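Local coordinates for Lmo0305 protein (Listeria monocytogenes, PDB 3PJ0) that is of unknown function but has the fold of pyridoxal-phosphate-dependent enzymes and carries this cofactor covalently bound to a lysine, at residues Lys59-Gln64 with Ala179-Ile184; Glu158-Ile163 with Ala197-Val202; Val67-Gly72 with Gln226-Trp231. All coordinates share one frame; numbering follows the deposited sequence. Where two conformers were deposited one is given.

Interaction 1 (Lys59-Gln64 with Ala179-Ile184); sequences KILGKQ and ARLWEI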
loop_
_atom_site.group_PDB
_atom_site.type_symbol
_atom_site.label_atom_id
_atom_site.label_comp_id
_atom_site.label_asym_id
_atom_site.label_seq_id
_atom_site.Cartn_x
_atom_site.Cartn_y
_atom_site.Cartn_z
ATOM N N LYS A 59 16.736 -1.208 15.167
ATOM C CA LYS A 59 17.853 -1.692 15.996
ATOM C C LYS A 59 18.782 -2.663 15.217
ATOM O O LYS A 59 20.014 -2.570 15.297
ATOM C CB LYS A 59 17.319 -2.340 17.269
ATOM C CG LYS A 59 18.381 -2.846 18.218
ATOM C CD LYS A 59 17.744 -3.319 19.495
ATOM C CE LYS A 59 18.764 -3.699 20.540
ATOM N NZ LYS A 59 18.081 -4.225 21.760
ATOM N N ILE A 60 18.182 -3.569 14.443
ATOM C CA ILE A 60 18.949 -4.509 13.598
ATOM C C ILE A 60 19.798 -3.785 12.522
ATOM O O ILE A 60 20.911 -4.184 12.223
ATOM C CB ILE A 60 18.003 -5.527 12.928
ATOM C CG1 ILE A 60 17.558 -6.580 13.957
ATOM C CG2 ILE A 60 18.686 -6.222 11.777
ATOM C CD1 ILE A 60 16.310 -7.354 13.541
ATOM N N LEU A 61 19.278 -2.685 12.005
ATOM C CA LEU A 61 19.998 -1.888 11.025
ATOM C C LEU A 61 20.882 -0.802 11.623
ATOM O O LEU A 61 21.616 -0.115 10.886
ATOM C CB LEU A 61 19.019 -1.265 10.050
ATOM C CG LEU A 61 18.064 -2.230 9.318
ATOM C CD1 LEU A 61 17.109 -1.434 8.444
ATOM C CD2 LEU A 61 18.900 -3.240 8.516
ATOM N N GLY A 62 20.868 -0.671 12.951
ATOM C CA GLY A 62 21.699 0.333 13.644
ATOM C C GLY A 62 21.325 1.783 13.361
ATOM O O GLY A 62 22.180 2.664 13.365
ATOM N N LYS A 63 20.043 2.035 13.147
ATOM C CA LYS A 63 19.546 3.384 12.866
ATOM C C LYS A 63 18.637 3.857 14.007
ATOM O O LYS A 63 18.085 3.041 14.767
ATOM C CB LYS A 63 18.814 3.431 11.516
ATOM C CG LYS A 63 19.648 3.065 10.303
ATOM C CD LYS A 63 20.875 3.950 10.203
ATOM C CE LYS A 63 21.812 3.551 9.050
ATOM N NZ LYS A 63 22.975 4.520 9.038
ATOM N N GLN A 64 18.484 5.171 14.133
ATOM C CA GLN A 64 17.668 5.741 15.205
ATOM C C GLN A 64 16.192 5.347 15.117
ATOM O O GLN A 64 15.552 5.060 16.123
ATOM C CB GLN A 64 17.760 7.280 15.202
ATOM C CG GLN A 64 19.141 7.889 15.500
ATOM C CD GLN A 64 19.085 9.418 15.639
ATOM O OE1 GLN A 64 18.213 10.082 15.059
ATOM N NE2 GLN A 64 20.024 9.985 16.422
ATOM N N ALA A 179 17.107 -3.988 -0.822
ATOM C CA ALA A 179 16.063 -4.947 -1.120
ATOM C C ALA A 179 16.539 -6.377 -0.805
ATOM O O ALA A 179 15.747 -7.230 -0.352
ATOM C CB ALA A 179 15.666 -4.849 -2.599
ATOM N N ARG A 180 17.822 -6.634 -1.074
ATOM C CA ARG A 180 18.452 -7.950 -0.830
ATOM C C ARG A 180 19.607 -7.849 0.159
ATOM O O ARG A 180 20.613 -8.555 0.059
ATOM C CB ARG A 180 18.926 -8.557 -2.153
ATOM C CG ARG A 180 17.773 -8.943 -3.101
ATOM C CD ARG A 180 18.225 -9.319 -4.520
ATOM N NE ARG A 180 17.034 -9.647 -5.316
ATOM C CZ ARG A 180 16.224 -8.752 -5.879
ATOM N NH1 ARG A 180 16.470 -7.442 -5.806
ATOM N NH2 ARG A 180 15.158 -9.163 -6.544
ATOM N N LEU A 181 19.479 -6.943 1.131
ATOM C CA LEU A 181 20.543 -6.809 2.137
ATOM C C LEU A 181 20.823 -8.073 2.957
ATOM O O LEU A 181 21.984 -8.411 3.218
ATOM C CB LEU A 181 20.204 -5.695 3.130
ATOM C CG LEU A 181 21.203 -5.491 4.281
ATOM C CD1 LEU A 181 22.616 -5.058 3.761
ATOM C CD2 LEU A 181 20.606 -4.453 5.242
ATOM N N TRP A 182 19.776 -8.735 3.402
ATOM C CA TRP A 182 19.908 -9.879 4.289
ATOM C C TRP A 182 20.762 -10.978 3.640
ATOM O O TRP A 182 21.554 -11.645 4.293
ATOM C CB TRP A 182 18.538 -10.448 4.649
ATOM C CG TRP A 182 17.482 -9.389 5.010
ATOM C CD1 TRP A 182 16.348 -9.125 4.300
ATOM C CD2 TRP A 182 17.467 -8.483 6.122
ATOM N NE1 TRP A 182 15.613 -8.139 4.905
ATOM C CE2 TRP A 182 16.282 -7.709 6.013
ATOM C CE3 TRP A 182 18.334 -8.236 7.190
ATOM C CZ2 TRP A 182 15.949 -6.696 6.936
ATOM C CZ3 TRP A 182 17.998 -7.246 8.103
ATOM C CH2 TRP A 182 16.803 -6.497 7.972
ATOM N N GLU A 183 20.599 -11.112 2.331
ATOM C CA GLU A 183 21.285 -12.129 1.558
ATOM C C GLU A 183 22.794 -11.938 1.396
ATOM O O GLU A 183 23.481 -12.899 1.013
ATOM C CB GLU A 183 20.672 -12.197 0.148
ATOM C CG GLU A 183 19.225 -12.611 0.070
ATOM C CD GLU A 183 18.204 -11.486 0.113
ATOM O OE1 GLU A 183 18.255 -10.648 1.023
ATOM O OE2 GLU A 183 17.293 -11.503 -0.753
ATOM N N ILE A 184 23.308 -10.722 1.630
ATOM C CA ILE A 184 24.743 -10.438 1.433
ATOM C C ILE A 184 25.627 -10.463 2.700
ATOM O O ILE A 184 26.850 -10.460 2.603
ATOM C CB ILE A 184 24.959 -9.092 0.673
ATOM C CG1 ILE A 184 24.649 -7.857 1.544
ATOM C CG2 ILE A 184 24.149 -9.065 -0.609
ATOM C CD1 ILE A 184 24.893 -6.542 0.869
#

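Interaction 2 (Glu158-Ile163 with Ala197-Val202); sequences EELEKI and ALFDSV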
loop_
_atom_site.group_PDB
_atom_site.type_symbol
_atom_site.label_atom_id
_atom_site.label_comp_id
_atom_site.label_asym_id
_atom_site.label_seq_id
_atom_site.Cartn_x
_atom_site.Cartn_y
_atom_site.Cartn_z
ATOM N N GLU A 158 35.813 -2.957 1.133
ATOM C CA GLU A 158 36.721 -1.805 1.240
ATOM C C GLU A 158 36.402 -0.712 0.220
ATOM O O GLU A 158 36.657 0.467 0.453
ATOM C CB GLU A 158 38.182 -2.238 1.120
ATOM C CG GLU A 158 38.654 -3.134 2.267
ATOM C CD GLU A 158 38.138 -4.567 2.176
ATOM O OE1 GLU A 158 37.608 -4.951 1.109
ATOM O OE2 GLU A 158 38.241 -5.296 3.174
ATOM N N GLU A 159 35.855 -1.096 -0.932
ATOM C CA GLU A 159 35.494 -0.116 -1.944
ATOM C C GLU A 159 34.201 0.619 -1.561
ATOM O O GLU A 159 33.998 1.790 -1.913
ATOM C CB GLU A 159 35.401 -0.784 -3.319
ATOM C CG GLU A 159 36.728 -1.362 -3.814
ATOM C CD GLU A 159 37.852 -0.324 -4.039
ATOM O OE1 GLU A 159 37.580 0.895 -4.073
ATOM O OE2 GLU A 159 39.013 -0.754 -4.225
ATOM N N LEU A 160 33.310 -0.067 -0.846
ATOM C CA LEU A 160 32.093 0.560 -0.354
ATOM C C LEU A 160 32.510 1.570 0.719
ATOM O O LEU A 160 32.005 2.670 0.756
ATOM C CB LEU A 160 31.154 -0.538 0.173
ATOM C CG LEU A 160 29.707 -0.222 0.527
ATOM C CD1 LEU A 160 28.973 0.381 -0.665
ATOM C CD2 LEU A 160 29.030 -1.510 0.982
ATOM N N GLU A 161 33.487 1.211 1.550
ATOM C CA GLU A 161 34.009 2.150 2.558
ATOM C C GLU A 161 34.552 3.417 1.889
ATOM O O GLU A 161 34.258 4.538 2.288
ATOM C CB GLU A 161 35.099 1.492 3.408
ATOM C CG GLU A 161 34.576 0.380 4.313
ATOM C CD GLU A 161 35.677 -0.370 5.061
ATOM O OE1 GLU A 161 36.798 -0.502 4.528
ATOM O OE2 GLU A 161 35.421 -0.828 6.197
ATOM N N LYS A 162 35.331 3.238 0.844
ATOM C CA LYS A 162 35.908 4.381 0.119
ATOM C C LYS A 162 34.809 5.256 -0.531
ATOM O O LYS A 162 34.916 6.489 -0.595
ATOM C CB LYS A 162 36.956 3.873 -0.879
ATOM C CG LYS A 162 38.154 3.267 -0.164
ATOM C CD LYS A 162 39.128 2.541 -1.069
ATOM C CE LYS A 162 40.318 2.054 -0.224
ATOM N NZ LYS A 162 41.196 1.072 -0.931
ATOM N N ILE A 163 33.757 4.627 -1.037
ATOM C CA ILE A 163 32.644 5.383 -1.626
ATOM C C ILE A 163 31.956 6.227 -0.548
ATOM O O ILE A 163 31.639 7.404 -0.764
ATOM C CB ILE A 163 31.646 4.429 -2.319
ATOM C CG1 ILE A 163 32.232 3.977 -3.661
ATOM C CG2 ILE A 163 30.301 5.118 -2.481
ATOM C CD1 ILE A 163 31.377 2.958 -4.404
ATOM N N ALA A 197 25.837 1.142 8.372
ATOM C CA ALA A 197 26.571 2.242 9.023
ATOM C C ALA A 197 27.280 3.169 8.033
ATOM O O ALA A 197 27.663 4.296 8.396
ATOM C CB ALA A 197 27.593 1.708 10.048
ATOM N N LEU A 198 27.487 2.689 6.808
ATOM C CA LEU A 198 28.172 3.486 5.800
ATOM C C LEU A 198 27.197 4.389 5.030
ATOM O O LEU A 198 27.633 5.176 4.187
ATOM C CB LEU A 198 28.880 2.561 4.806
ATOM C CG LEU A 198 29.968 1.636 5.344
ATOM C CD1 LEU A 198 30.481 0.756 4.166
ATOM C CD2 LEU A 198 31.074 2.456 5.947
ATOM N N PHE A 199 25.903 4.297 5.348
ATOM C CA PHE A 199 24.843 4.980 4.619
ATOM C C PHE A 199 24.044 5.907 5.507
ATOM O O PHE A 199 23.898 5.667 6.692
ATOM C CB PHE A 199 23.866 3.921 4.036
ATOM C CG PHE A 199 24.477 3.075 2.959
ATOM C CD1 PHE A 199 24.418 3.493 1.633
ATOM C CD2 PHE A 199 25.124 1.886 3.270
ATOM C CE1 PHE A 199 24.994 2.724 0.611
ATOM C CE2 PHE A 199 25.715 1.108 2.257
ATOM C CZ PHE A 199 25.633 1.530 0.926
ATOM N N ASP A 200 23.543 6.968 4.914
ATOM C CA ASP A 200 22.640 7.882 5.589
ATOM C C ASP A 200 21.253 7.274 5.777
ATOM O O ASP A 200 20.600 7.525 6.776
ATOM C CB ASP A 200 22.508 9.151 4.757
ATOM C CG ASP A 200 23.756 9.956 4.777
ATOM O OD1 ASP A 200 24.023 10.538 5.850
ATOM O OD2 ASP A 200 24.482 9.999 3.771
ATOM N N SER A 201 20.763 6.570 4.769
ATOM C CA SER A 201 19.447 5.952 4.846
ATOM C C SER A 201 19.481 4.592 4.172
ATOM O O SER A 201 20.363 4.298 3.359
ATOM C CB SER A 201 18.361 6.864 4.230
ATOM O OG SER A 201 18.671 7.217 2.881
ATOM N N VAL A 202 18.525 3.750 4.531
ATOM C CA VAL A 202 18.443 2.400 3.963
ATOM C C VAL A 202 17.004 1.917 3.838
ATOM O O VAL A 202 16.161 2.150 4.710
ATOM C CB VAL A 202 19.252 1.389 4.797
ATOM C CG1 VAL A 202 18.948 1.543 6.300
ATOM C CG2 VAL A 202 19.037 -0.093 4.293
#

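Interaction 3 (Val67-Gly72 with Gln226-Trp231); sequences VFFPSG and QEAKIW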
loop_
_atom_site.group_PDB
_atom_site.type_symbol
_atom_site.label_atom_id
_atom_site.label_comp_id
_atom_site.label_asym_id
_atom_site.label_seq_id
_atom_site.Cartn_x
_atom_site.Cartn_y
_atom_site.Cartn_z
ATOM N N VAL A 67 10.436 3.404 9.466
ATOM C CA VAL A 67 9.039 3.502 9.118
ATOM C C VAL A 67 8.696 2.340 8.200
ATOM O O VAL A 67 9.403 2.049 7.213
ATOM C CB VAL A 67 8.664 4.874 8.471
ATOM C CG1 VAL A 67 9.650 5.260 7.434
ATOM C CG2 VAL A 67 7.209 4.856 7.915
ATOM N N PHE A 68 7.603 1.671 8.533
ATOM C CA PHE A 68 7.128 0.583 7.712
ATOM C C PHE A 68 6.310 1.119 6.530
ATOM O O PHE A 68 5.305 1.835 6.712
ATOM C CB PHE A 68 6.319 -0.436 8.534
ATOM C CG PHE A 68 5.961 -1.670 7.749
ATOM C CD1 PHE A 68 6.825 -2.739 7.715
ATOM C CD2 PHE A 68 4.776 -1.736 7.014
ATOM C CE1 PHE A 68 6.519 -3.889 6.986
ATOM C CE2 PHE A 68 4.463 -2.861 6.268
ATOM C CZ PHE A 68 5.343 -3.946 6.242
ATOM N N PHE A 69 6.726 0.735 5.321
ATOM C CA PHE A 69 6.087 1.138 4.070
ATOM C C PHE A 69 5.437 -0.013 3.295
ATOM O O PHE A 69 5.953 -1.108 3.303
ATOM C CB PHE A 69 7.148 1.734 3.135
ATOM C CG PHE A 69 7.381 3.230 3.306
ATOM C CD1 PHE A 69 6.554 4.150 2.666
ATOM C CD2 PHE A 69 8.445 3.711 4.071
ATOM C CE1 PHE A 69 6.773 5.522 2.807
ATOM C CE2 PHE A 69 8.691 5.123 4.175
ATOM C CZ PHE A 69 7.844 6.002 3.563
ATOM N N PRO A 70 4.311 0.247 2.610
ATOM C CA PRO A 70 3.744 -0.839 1.810
ATOM C C PRO A 70 4.699 -1.326 0.713
ATOM O O PRO A 70 4.632 -2.488 0.313
ATOM C CB PRO A 70 2.490 -0.212 1.196
ATOM C CG PRO A 70 2.657 1.283 1.350
ATOM C CD PRO A 70 3.481 1.474 2.554
ATOM N N SER A 71 5.561 -0.445 0.213
ATOM C CA SER A 71 6.492 -0.805 -0.843
ATOM C C SER A 71 7.792 -0.022 -0.815
ATOM O O SER A 71 7.865 1.117 -0.305
ATOM C CB SER A 71 5.829 -0.552 -2.208
ATOM O OG SER A 71 5.734 0.826 -2.457
ATOM N N GLY A 72 8.818 -0.659 -1.376
ATOM C CA GLY A 72 10.098 -0.034 -1.601
ATOM C C GLY A 72 10.008 1.029 -2.686
ATOM O O GLY A 72 10.754 1.993 -2.633
ATOM N N GLN A 226 10.882 11.140 10.242
ATOM C CA GLN A 226 9.701 11.962 10.462
ATOM C C GLN A 226 9.251 12.638 9.172
ATOM O O GLN A 226 8.051 12.688 8.882
ATOM C CB GLN A 226 9.936 12.952 11.596
ATOM C CG GLN A 226 10.121 12.277 12.964
ATOM C CD GLN A 226 9.098 11.183 13.290
ATOM O OE1 GLN A 226 7.891 11.318 13.038
ATOM N NE2 GLN A 226 9.580 10.108 13.900
ATOM N N GLU A 227 10.203 13.096 8.356
ATOM C CA GLU A 227 9.858 13.672 7.066
ATOM C C GLU A 227 9.283 12.593 6.163
ATOM O O GLU A 227 8.351 12.856 5.416
ATOM C CB GLU A 227 11.064 14.314 6.346
ATOM C CG GLU A 227 11.566 15.591 6.980
ATOM C CD GLU A 227 12.658 16.242 6.133
ATOM O OE1 GLU A 227 12.429 16.492 4.921
ATOM O OE2 GLU A 227 13.738 16.483 6.685
ATOM N N ALA A 228 9.832 11.386 6.226
ATOM C CA ALA A 228 9.342 10.287 5.382
ATOM C C ALA A 228 7.883 9.939 5.686
ATOM O O ALA A 228 7.146 9.560 4.793
ATOM C CB ALA A 228 10.239 9.040 5.471
ATOM N N LYS A 229 7.469 10.091 6.939
ATOM C CA LYS A 229 6.098 9.791 7.326
ATOM C C LYS A 229 5.112 10.796 6.745
ATOM O O LYS A 229 3.989 10.434 6.386
ATOM C CB LYS A 229 5.969 9.676 8.851
ATOM C CG LYS A 229 6.675 8.461 9.418
ATOM C CD LYS A 229 6.337 8.240 10.876
ATOM C CE LYS A 229 7.109 7.090 11.467
ATOM N NZ LYS A 229 6.618 6.784 12.866
ATOM N N ILE A 230 5.533 12.050 6.624
ATOM C CA ILE A 230 4.705 13.063 5.982
ATOM C C ILE A 230 4.507 12.691 4.501
ATOM O O ILE A 230 3.385 12.695 4.007
ATOM C CB ILE A 230 5.301 14.462 6.095
ATOM C CG1 ILE A 230 5.404 14.862 7.567
ATOM C CG2 ILE A 230 4.438 15.461 5.306
ATOM C CD1 ILE A 230 5.968 16.251 7.800
ATOM N N TRP A 231 5.589 12.328 3.828
ATOM C CA TRP A 231 5.530 11.920 2.425
ATOM C C TRP A 231 4.710 10.647 2.264
ATOM O O TRP A 231 4.009 10.488 1.271
ATOM C CB TRP A 231 6.942 11.724 1.818
ATOM C CG TRP A 231 7.636 12.999 1.445
ATOM C CD1 TRP A 231 8.695 13.573 2.080
ATOM C CD2 TRP A 231 7.319 13.851 0.337
ATOM N NE1 TRP A 231 9.045 14.752 1.433
ATOM C CE2 TRP A 231 8.227 14.923 0.350
ATOM C CE3 TRP A 231 6.372 13.789 -0.691
ATOM C CZ2 TRP A 231 8.191 15.959 -0.610
ATOM C CZ3 TRP A 231 6.340 14.819 -1.632
ATOM C CH2 TRP A 231 7.235 15.876 -1.580
#

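Interaction 1 (Lys59-Gln64 with Ala179-Ile184)
I60 and L61, at the C-terminal end of helix 48-61, pack against L181 and W182, and every touch between the two segments is apolar. L61 does most of the work through one methyl: its CD2 lies 3.9 Å from L181 CD2 and equally 3.9 Å from W182 CH2. The two leucines run past each other in opposite directions, whereas the L61 side chain meets the indole at roughly a right angle. I60 comes in at the rim of that ring, near its plane, with CG2 3.9 Å from W182 CZ3; CG2 is the branch placed anti to the backbone N, while CG1 (chi1 -76°) turns beside it. In the fold-type I architecture of pyridoxal-phosphate enzymes, this loop leaves the C-terminal end of strand 173-178 close to the cofactor, and R180 NH1 hydrogen-bonds O3 of the modified lysine at position 208. Backbone and polar bonds hold the partners in place. G62 N bonds K59 O (3.1 Å) in a Schellman motif, G62 having positive phi, and I184 N bonds L181 O (3.1 Å) within the loop. The indole is pinned by W182 NE1 to S205 O and by an edge-to-face stack with F253.

Interaction 2 (Glu158-Ile163 with Ala197-Val202)
L160, on helix 157-170, reaches across to L198 and F199, which lie just ahead of strand 201-205. The helix is the crossover of a beta-alpha-beta unit joining the parallel strands 140-144 and 173-178 of the large mixed sheet, and strand 201-205 is the next neighbour in that sheet. Conformation decides who meets whom. With CG anti to the backbone N (chi1 -169°), L160 lays its CG 3.8 Å from L198 CD1 and sends its CD1 to F199 CZ, 3.9 Å away. L160 is modelled in two conformers, and these distances hold for the one described. L198 has its CG beside its own backbone N and an extended second torsion (chi2 177°), which makes CD1 the far tip of the side chain and carries it up to the helix. There the two leucines cross obliquely. F199 meets L160 at about a right angle, its ring atom CZ leading and the methyl standing oblique to the ring; behind, the phenyl rests on L174 and L176 of strand 173-178. E161, partly exposed, joins in as well: its CB points away from the loop, yet CG still lies 4.1 Å from L198 CD1. A further tie is the hydrogen bond between L198 O and S164 OG, one turn on. Right at the helix backbone, L198 CD1 sits 4.0 Å from E161 N.

Interaction 3 (Val67-Gly72 with Gln226-Trp231)
The helical turn that sets A228 and K229 against F69 and V67 is closed by the hydrogen bond from W231 N to E227 O, at 3.2 Å. No hydrogen bond passes between the two segments. Instead, F69 CZ comes within 3.8 Å of A228 O, the carbonyl lying oblique to the phenyl ring, and the same CZ is 4.3 Å from A228 CB. V67 makes the broader touch. Its CG2, anti to the backbone N, meets K229 CG at 3.9 Å, and V67 CB lies 4.0 Å from K229 CE. The lysine is extended beyond CG, so its chain runs alongside the valine, the two side chains sliding past each other in opposite directions. V67 CG1, held between the backbone N and the carbonyl carbon (chi1 46°), turns instead to A228 CB at 4.3 Å. Strand 65-69 is an outermost strand of the seven-stranded mixed sheet within this chain, hydrogen-bonded antiparallel to strand 216-220, and helix 222-234 packs against it. Over these short segments strand and helix run 29° from parallel, their axes 9.6 Å apart at closest approach. L218 of the neighbouring strand touches V67, F69 and A228 alike. The strand then leads into helix 72-87, where G72 N hydrogen-bonds phosphate oxygen OP1 of the modified lysine at position 208, while W231 packs on L111 of the second subunit. F68 O accepts a hydrogen bond from K232 NZ, one residue beyond the helical segment. The chemistry implies that K229 serves two ends: its methylene chain extends the apolar surface over V67, while its amino group NZ, probably charged, is carried past the valine at the partly exposed edge, where the side chain also touches E54.

Overall arrangement
None of the three contacts has a hydrogen bond between its segments, and all rest mainly on apolar side chains, at different depths around one large sheet. Interaction 1 is the deepest, its centre about 12 Å from that of the chain, and joins a helix end to a loop near the cofactor. Interaction 2, only partly buried, packs a crossover helix on the approach to an inner strand. Interaction 3 is buried on a strand outermost in the sheet within this chain; it draws on a lysine's methylenes as well as valine, alanine and phenylalanine side chains, and adds a phenyl carbon against a backbone carbonyl oxygen. Interactions 1 and 2 touch: K63 NZ lies 2.8 Å from F199 O, a probable hydrogen bond. Helix 48-61 runs into strand 65-69, linking interactions 1 and 3.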